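Long-range contacts in phage-related protein (Bacillus cereus, PDB 4JG2), which is of unknown function but belongs to the Enc34-type phage single-stranded DNA-binding protein family and so probably binds single-stranded DNA: residues K37-V42 with R159-F164; N43-Y48 with S67-K72; H50-V55 with R144-R149. All coordinates share one frame; numbering follows the deposited sequence. Where two conformers were deposited one is given.

Contact 1 of 3, residues K37-V42 with R159-F164; sequences KVVTSV and RVSLNF
Arg159 reaches across to 37-42 and grips its backbone where that segment leaves the sheet. Its CB and CG pass beside Thr40 O, CG also nearing the backbone of Ser41 and Val42, and Arg159 CD lies 4.0 Å from Val42 CG1. The chain then bends at chi3 (73°), which turns the guanidinium toward Thr40 O and Val39. Arg159 NE donates to Thr40 O at 2.8 Å, the oxygen lying close to the guanidinium plane and the donor nearly in line with the C=O bond; NH2 adds weak bonds to Thr40 O and Val39 O. Val39 CG1 covers one face of the group, offset toward its rim, at 3.5 Å from Arg159 CZ.

Alongside runs an antiparallel ladder between strand 37-39 and the 159-164 part of strand 157-169, their N-to-C directions 164° apart. Val38 and Leu162 form a hydrogen-bonded pair, Leu162 N reaching Val38 O at 2.8 Å, and Thr40 N continues the ladder to Val160 O. Thr40 OG1 sits between its own N and carbonyl carbon (chi1 71°), where it accepts a hydrogen bond from Val160 N at 3.0 Å while also bonding Thr44 OG1. Thr40 CG2 packs 3.7 Å from Leu162 CD1, and Val38 CG2 meets the edge of the Phe164 ring; helix 75-96 covers Val38 and Phe164. On the other face lie Lys37, Val39 and Ser161.

The Thr40 carbonyl thus takes one firm bond from NE and a weak one from NH2, and the Thr40 hydroxyl stands in for a backbone acceptor, extending the pairing past the short strand.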
# COMPACT_ATOMS: atom_id res chain seq x y z
N LYS A 37 -2.27 11.62 -0.26
CA LYS A 37 -3.17 10.53 0.12
C LYS A 37 -3.95 10.04 -1.10
O LYS A 37 -4.50 10.90 -1.84
CB LYS A 37 -4.13 11.00 1.22
CG LYS A 37 -5.08 9.99 1.69
CD LYS A 37 -5.99 10.58 2.79
CE LYS A 37 -7.12 9.62 3.08
NZ LYS A 37 -8.17 10.30 3.92
N VAL A 38 -4.01 8.74 -1.31
CA VAL A 38 -4.78 8.12 -2.41
C VAL A 38 -5.56 6.96 -1.85
O VAL A 38 -5.02 6.14 -1.11
CB VAL A 38 -3.86 7.57 -3.50
CG1 VAL A 38 -4.70 6.86 -4.61
CG2 VAL A 38 -2.97 8.66 -4.08
N VAL A 39 -6.83 6.88 -2.20
CA VAL A 39 -7.66 5.71 -1.87
C VAL A 39 -7.85 4.91 -3.15
O VAL A 39 -8.39 5.43 -4.14
CB VAL A 39 -8.99 6.09 -1.21
CG1 VAL A 39 -9.74 4.87 -0.73
CG2 VAL A 39 -8.77 6.99 -0.03
N THR A 40 -7.36 3.67 -3.18
CA THR A 40 -7.41 2.84 -4.40
C THR A 40 -8.83 2.38 -4.71
O THR A 40 -9.75 2.58 -3.90
CB THR A 40 -6.43 1.67 -4.30
OG1 THR A 40 -6.93 0.75 -3.35
CG2 THR A 40 -5.03 2.11 -3.88
N SER A 41 -8.97 1.79 -5.89
CA SER A 41 -10.30 1.41 -6.40
C SER A 41 -10.85 0.16 -5.81
O SER A 41 -10.13 -0.67 -5.22
CB SER A 41 -10.29 1.30 -7.96
OG SER A 41 -9.93 -0.01 -8.29
N VAL A 42 -12.12 -0.08 -6.07
CA VAL A 42 -12.74 -1.35 -5.69
C VAL A 42 -12.15 -2.59 -6.37
O VAL A 42 -12.45 -3.71 -5.98
CB VAL A 42 -14.28 -1.33 -5.93
CG1 VAL A 42 -14.92 -0.30 -5.03
CG2 VAL A 42 -14.66 -1.10 -7.38
N ARG A 159 -10.64 -1.73 -1.24
CA ARG A 159 -10.04 -0.39 -1.37
C ARG A 159 -9.00 -0.21 -0.25
O ARG A 159 -9.25 -0.65 0.89
CB ARG A 159 -11.07 0.74 -1.24
CG ARG A 159 -12.24 0.65 -2.24
CD ARG A 159 -13.09 1.93 -2.23
NE ARG A 159 -12.29 2.93 -2.89
CZ ARG A 159 -12.46 4.24 -2.81
NH1 ARG A 159 -13.45 4.75 -2.11
NH2 ARG A 159 -11.62 5.01 -3.51
N VAL A 160 -7.89 0.47 -0.54
CA VAL A 160 -6.86 0.73 0.45
C VAL A 160 -6.49 2.19 0.45
O VAL A 160 -6.29 2.77 -0.64
CB VAL A 160 -5.61 -0.14 0.20
CG1 VAL A 160 -4.59 0.06 1.33
CG2 VAL A 160 -5.96 -1.62 0.04
N SER A 161 -6.40 2.77 1.63
CA SER A 161 -5.95 4.14 1.78
C SER A 161 -4.41 4.09 1.89
O SER A 161 -3.86 3.27 2.61
CB SER A 161 -6.57 4.76 3.03
OG SER A 161 -6.20 6.12 3.13
N LEU A 162 -3.78 4.96 1.13
CA LEU A 162 -2.35 5.06 1.05
C LEU A 162 -1.86 6.46 1.24
O LEU A 162 -2.50 7.41 0.76
CB LEU A 162 -1.91 4.64 -0.38
CG LEU A 162 -2.32 3.25 -0.88
CD1 LEU A 162 -1.86 3.07 -2.32
CD2 LEU A 162 -1.84 2.11 0.03
N ASN A 163 -0.73 6.64 1.92
CA ASN A 163 -0.13 7.96 2.03
C ASN A 163 1.31 7.82 1.61
O ASN A 163 2.03 6.92 2.01
CB ASN A 163 -0.23 8.68 3.41
CG ASN A 163 0.22 10.19 3.37
OD1 ASN A 163 -0.60 11.13 3.11
ND2 ASN A 163 1.51 10.43 3.71
N PHE A 164 1.72 8.71 0.77
CA PHE A 164 3.08 8.70 0.25
C PHE A 164 3.91 9.76 0.91
O PHE A 164 3.44 10.87 1.12
CB PHE A 164 2.99 8.93 -1.28
CG PHE A 164 2.30 7.77 -2.00
CD1 PHE A 164 0.93 7.75 -2.24
CD2 PHE A 164 3.01 6.65 -2.35
CE1 PHE A 164 0.31 6.68 -2.86
CE2 PHE A 164 2.41 5.57 -2.95
CZ PHE A 164 1.06 5.60 -3.18

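Contact 2 of 3, residues N43-Y48 with S67-K72; sequences NTRLSY and SVLIPK
The Tyr48 ring meets Ser67 at its edge: in the conformer given, Ser67 OG lies in the ring plane, 4.0 Å from Tyr48 CD2, while Arg194 makes a cation-pi contact with the same ring. At the other end the Pro71 ring abuts the backbone of Asn43, Pro71 CD 3.6 Å from Asn43 O and its CG beside Asn43 CB.

Between these ends, strands 45-47 and 67-71 pair in antiparallel fashion, their directions 146° apart. Strand 45-50 is outermost in its four-stranded sheet, yet the backbone of 43-48 also bonds to Gly155, Cys156 and Ala158. Arg45 and Leu69 exchange two backbone hydrogen bonds, Leu69 N reaching Arg45 O at 2.9 Å; Ser47 and Ser67 exchange two more, and the non-hydrogen-bonded pair Leu46 and Val68 lies between them. Arg45, Ser47, Ser67 and Leu69 share one face. There, with CG anti to the carbonyl carbon (chi1 -56°), Leu69 leans over Ser47 and Arg45, Leu69 CD1 lying 4.1 Å from Ser47 CB and 4.2 Å from Arg45 CB. Arg45 runs extended away from Leu69, NE bonding Gly155 O and NH2 Glu189 O. Ser47 OG bonds Tyr122 OH.

Leu46 and Val68 occupy the opposite face, Leu46 against Val160 and Val68 against Val128. Just before the strand, Thr44 crosses Val68 at a slant, Thr44 CG2 pressed to 3.4 Å from Val68 CG1, tighter than ordinary van der Waals contact. Thr44 CG2 also lies 3.5 Å from Leu69 O, while Thr44 OG1 bonds Ser41 O.

Chemically, the two faces differ: one mixes polar groups that find partners with Leu69, packed on Tyr122, His125 and Phe127, whereas Leu46 and Val68 offer only hydrocarbon on the other.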
# COMPACT_ATOMS: atom_id res chain seq x y z
N ASN A 43 -11.33 -2.35 -7.44
CA ASN A 43 -10.71 -3.48 -8.17
C ASN A 43 -9.31 -3.80 -7.73
O ASN A 43 -8.63 -4.64 -8.29
CB ASN A 43 -10.75 -3.20 -9.67
CG ASN A 43 -12.16 -3.05 -10.14
OD1 ASN A 43 -12.98 -3.91 -9.92
ND2 ASN A 43 -12.42 -1.94 -10.68
N THR A 44 -8.90 -3.19 -6.61
CA THR A 44 -7.59 -3.44 -6.00
C THR A 44 -7.59 -4.83 -5.35
O THR A 44 -8.55 -5.18 -4.66
CB THR A 44 -7.34 -2.45 -4.85
OG1 THR A 44 -7.47 -1.14 -5.34
CG2 THR A 44 -6.05 -2.67 -4.21
N ARG A 45 -6.56 -5.63 -5.59
CA ARG A 45 -6.44 -6.94 -4.98
C ARG A 45 -5.34 -6.92 -3.91
O ARG A 45 -4.34 -6.21 -4.08
CB ARG A 45 -6.15 -8.02 -6.03
CG ARG A 45 -6.42 -9.42 -5.57
CD ARG A 45 -6.23 -10.44 -6.68
NE ARG A 45 -6.61 -11.79 -6.25
CZ ARG A 45 -6.25 -12.90 -6.88
NH1 ARG A 45 -5.53 -12.80 -8.00
NH2 ARG A 45 -6.61 -14.08 -6.46
N LEU A 46 -5.51 -7.67 -2.83
CA LEU A 46 -4.51 -7.71 -1.75
C LEU A 46 -3.62 -8.91 -1.92
O LEU A 46 -4.09 -10.07 -2.07
CB LEU A 46 -5.21 -7.77 -0.39
CG LEU A 46 -6.27 -6.72 -0.13
CD1 LEU A 46 -6.77 -6.81 1.28
CD2 LEU A 46 -5.77 -5.31 -0.42
N SER A 47 -2.30 -8.69 -1.83
CA SER A 47 -1.31 -9.75 -1.83
C SER A 47 -0.48 -9.63 -0.54
O SER A 47 -0.20 -8.51 -0.07
CB SER A 47 -0.39 -9.60 -3.07
OG SER A 47 0.80 -10.33 -3.02
N TYR A 48 -0.05 -10.75 0.03
CA TYR A 48 0.76 -10.74 1.22
C TYR A 48 0.10 -9.86 2.29
O TYR A 48 0.73 -8.96 2.89
CB TYR A 48 2.23 -10.36 0.94
CG TYR A 48 2.89 -11.23 -0.08
CD1 TYR A 48 2.95 -12.59 0.06
CD2 TYR A 48 3.46 -10.67 -1.19
CE1 TYR A 48 3.63 -13.37 -0.87
CE2 TYR A 48 4.09 -11.44 -2.12
CZ TYR A 48 4.19 -12.79 -1.94
OH TYR A 48 4.81 -13.63 -2.86
N SER A 67 0.81 -5.86 0.01
CA SER A 67 1.16 -5.54 -1.37
C SER A 67 -0.15 -5.27 -2.11
O SER A 67 -0.96 -6.19 -2.29
CB SER A 67 1.99 -6.65 -2.00
OG SER A 67 3.28 -6.71 -1.39
N VAL A 68 -0.36 -4.02 -2.51
CA VAL A 68 -1.60 -3.61 -3.10
C VAL A 68 -1.46 -3.71 -4.62
O VAL A 68 -0.60 -3.04 -5.22
CB VAL A 68 -1.78 -2.14 -2.65
CG1 VAL A 68 -3.04 -1.55 -3.15
CG2 VAL A 68 -1.69 -2.00 -1.11
N LEU A 69 -2.31 -4.53 -5.24
CA LEU A 69 -2.29 -4.78 -6.67
C LEU A 69 -3.29 -3.89 -7.36
O LEU A 69 -4.50 -4.00 -7.11
CB LEU A 69 -2.58 -6.25 -6.94
CG LEU A 69 -1.69 -7.28 -6.29
CD1 LEU A 69 -2.10 -8.68 -6.67
CD2 LEU A 69 -0.23 -7.08 -6.40
N ILE A 70 -2.80 -3.02 -8.22
CA ILE A 70 -3.60 -2.01 -8.92
C ILE A 70 -3.66 -2.35 -10.40
O ILE A 70 -2.63 -2.37 -11.07
CB ILE A 70 -2.92 -0.64 -8.73
CG1 ILE A 70 -2.84 -0.29 -7.22
CG2 ILE A 70 -3.65 0.47 -9.50
CD1 ILE A 70 -1.72 0.55 -6.80
N PRO A 71 -4.85 -2.71 -10.89
CA PRO A 71 -4.88 -3.07 -12.30
C PRO A 71 -4.35 -1.95 -13.18
O PRO A 71 -4.67 -0.79 -12.93
CB PRO A 71 -6.36 -3.39 -12.56
CG PRO A 71 -7.06 -3.23 -11.32
CD PRO A 71 -6.17 -2.80 -10.24
N LYS A 72 -3.67 -2.31 -14.29
CA LYS A 72 -3.18 -1.29 -15.20
C LYS A 72 -4.30 -0.55 -15.91
O LYS A 72 -4.06 0.50 -16.46
CB LYS A 72 -2.19 -1.94 -16.17
CG LYS A 72 -0.88 -2.27 -15.47
CD LYS A 72 0.22 -2.75 -16.41
CE LYS A 72 1.55 -2.95 -15.68
NZ LYS A 72 2.65 -3.36 -16.57

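Contact 3 of 3, residues H50-V55 with R144-R149; sequences HGWEPV and RPILDR
Arg149 lies along the indole of Trp52, making a CH-pi contact that joins the corner after strand 45-50 to the loop preceding strand 157-169. Arg149 CG sits over the five-membered ring of Trp52, 3.6 Å from its centroid and 9° off the ring normal, with CB and CD to either side along the chain. CG leaves the backbone anti to the carbonyl carbon and the chain stays extended to NE. The arginine and tryptophan side chains slide past each other in opposite directions. The guanidinium, only 7° from parallel with the ring, overlaps Trp52 CB rather than the indole itself.

Beyond the indole, Glu53, in the conformer given, meets the edge of that guanidinium. The acid crosses the arginine at about a right angle, carboxylate and guanidinium planes 64° apart, and Arg149 NH1 comes from the anti side of OE2 and well out of the carboxylate plane. Arg149 thereby packs its aliphatic chain on Trp52 and pairs its guanidinium with the Glu53 carboxylate; the ion pair lies at the surface, where solvent would probably weaken it.

The six-membered end of the indole reaches toward Ile146: Trp52 CH2 lies 3.9 Å from Ile146 CG2 and 3.8 Å from Ile146 O, the two side chains crossing at about a right angle. Phe49 packs edge-to-face with Trp52. Trp52 NE1 makes a weak, strongly bent bond to Arg149 O at 3.2 Å, and Val152 O is its stronger acceptor. At the far end of the arginine, Arg149 NH1 donates to Glu53 OE2 over 3.0 Å, with that oxygen close to the guanidinium plane.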
# COMPACT_ATOMS: atom_id res chain seq x y z
N HIS A 50 -1.04 -8.58 5.61
CA HIS A 50 -0.67 -8.59 7.03
C HIS A 50 -1.31 -7.39 7.69
O HIS A 50 -0.67 -6.56 8.31
CB HIS A 50 0.82 -8.64 7.21
CG HIS A 50 1.42 -9.93 6.75
ND1 HIS A 50 1.19 -11.12 7.38
CD2 HIS A 50 2.18 -10.22 5.68
CE1 HIS A 50 1.79 -12.09 6.72
NE2 HIS A 50 2.37 -11.57 5.66
N GLY A 51 -2.63 -7.31 7.61
CA GLY A 51 -3.41 -6.25 8.21
C GLY A 51 -4.01 -6.57 9.56
O GLY A 51 -4.33 -5.66 10.27
N TRP A 52 -4.16 -7.86 9.91
CA TRP A 52 -4.69 -8.18 11.23
C TRP A 52 -3.60 -8.28 12.30
O TRP A 52 -3.85 -7.96 13.45
CB TRP A 52 -5.48 -9.50 11.19
CG TRP A 52 -6.68 -9.53 10.28
CD1 TRP A 52 -6.89 -10.33 9.21
CD2 TRP A 52 -7.86 -8.70 10.39
NE1 TRP A 52 -8.12 -10.09 8.64
CE2 TRP A 52 -8.74 -9.10 9.37
CE3 TRP A 52 -8.27 -7.71 11.31
CZ2 TRP A 52 -10.02 -8.55 9.22
CZ3 TRP A 52 -9.52 -7.18 11.17
CH2 TRP A 52 -10.37 -7.58 10.14
N GLU A 53 -2.44 -8.77 11.91
CA GLU A 53 -1.30 -8.90 12.79
C GLU A 53 -0.09 -8.43 12.02
O GLU A 53 -0.07 -8.56 10.81
CB GLU A 53 -1.11 -10.36 13.24
CG GLU A 53 -2.34 -10.99 13.87
CD GLU A 53 -1.97 -12.09 14.83
OE1 GLU A 53 -0.98 -11.90 15.56
OE2 GLU A 53 -2.71 -13.11 14.89
N PRO A 54 0.87 -7.83 12.71
CA PRO A 54 2.08 -7.38 12.04
C PRO A 54 3.11 -8.47 11.94
O PRO A 54 3.07 -9.44 12.71
CB PRO A 54 2.55 -6.23 12.94
CG PRO A 54 2.21 -6.70 14.32
CD PRO A 54 0.88 -7.45 14.15
N VAL A 55 4.02 -8.33 10.98
CA VAL A 55 5.06 -9.31 10.74
C VAL A 55 6.37 -8.61 10.36
O VAL A 55 6.39 -7.45 9.97
CB VAL A 55 4.70 -10.34 9.68
CG1 VAL A 55 3.46 -11.13 10.11
CG2 VAL A 55 4.60 -9.63 8.35
N ARG A 144 -18.42 -0.31 8.33
CA ARG A 144 -18.49 -0.86 9.70
C ARG A 144 -17.25 -1.73 9.93
O ARG A 144 -16.85 -2.46 9.04
CB ARG A 144 -19.73 -1.77 9.83
CG ARG A 144 -21.09 -1.17 9.51
CD ARG A 144 -22.20 -2.25 9.43
NE ARG A 144 -22.17 -3.11 8.25
CZ ARG A 144 -23.23 -3.72 7.73
NH1 ARG A 144 -24.40 -3.62 8.31
NH2 ARG A 144 -23.17 -4.40 6.59
N PRO A 145 -16.68 -1.72 11.14
CA PRO A 145 -15.54 -2.60 11.38
C PRO A 145 -15.87 -4.06 11.11
O PRO A 145 -16.94 -4.53 11.46
CB PRO A 145 -15.18 -2.34 12.85
CG PRO A 145 -15.65 -0.93 13.10
CD PRO A 145 -16.95 -0.84 12.32
N ILE A 146 -14.93 -4.75 10.48
CA ILE A 146 -15.08 -6.18 10.20
C ILE A 146 -14.67 -6.96 11.45
O ILE A 146 -13.57 -6.82 12.00
CB ILE A 146 -14.27 -6.60 8.98
CG1 ILE A 146 -15.02 -6.07 7.75
CG2 ILE A 146 -14.04 -8.12 8.90
CD1 ILE A 146 -14.38 -6.31 6.41
N LEU A 147 -15.59 -7.81 11.91
CA LEU A 147 -15.48 -8.56 13.17
C LEU A 147 -15.17 -10.04 12.96
O LEU A 147 -15.24 -10.80 13.92
CB LEU A 147 -16.74 -8.38 14.02
CG LEU A 147 -17.19 -6.93 14.29
CD1 LEU A 147 -18.47 -6.89 15.09
CD2 LEU A 147 -16.10 -6.11 14.94
N ASP A 148 -14.75 -10.45 11.74
CA ASP A 148 -14.37 -11.83 11.47
C ASP A 148 -13.20 -11.77 10.51
O ASP A 148 -13.38 -11.40 9.35
CB ASP A 148 -15.54 -12.65 10.85
CG ASP A 148 -15.20 -14.14 10.66
OD1 ASP A 148 -14.01 -14.48 10.62
OD2 ASP A 148 -16.14 -14.94 10.51
N ARG A 149 -12.01 -12.13 11.00
CA ARG A 149 -10.80 -12.02 10.23
C ARG A 149 -10.90 -12.83 8.92
O ARG A 149 -10.19 -12.49 7.93
CB ARG A 149 -9.57 -12.52 10.99
CG ARG A 149 -9.17 -11.63 12.13
CD ARG A 149 -7.84 -12.02 12.72
NE ARG A 149 -7.47 -11.16 13.83
CZ ARG A 149 -6.36 -11.28 14.52
NH1 ARG A 149 -5.53 -12.26 14.24
NH2 ARG A 149 -6.13 -10.47 15.53

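Overall arrangement
Contact 1 is partly buried and contact 2 buried; their centres are 11 Å apart, and they follow directly along the chain through the turn at 42-43. They meet by hydrogen bonds of Thr44 OG1 to Thr40 and Ser41 and by apolar packing: Val160 CG2 lies 3.7 Å from Leu46 CD2, and Leu162 CD2 lies 4.3 Å from Val68 CG2, so the mixed sheet of contact 1 rests against the four-stranded sheet of contact 2. Contact 3 is peripheral, its centre about 17 Å from each of the other two centres; it adjoins contact 2 in sequence and approaches contact 1 no closer than about 9 Å between nearest atoms. All three lie in the region assigned to the single-stranded DNA-binding family.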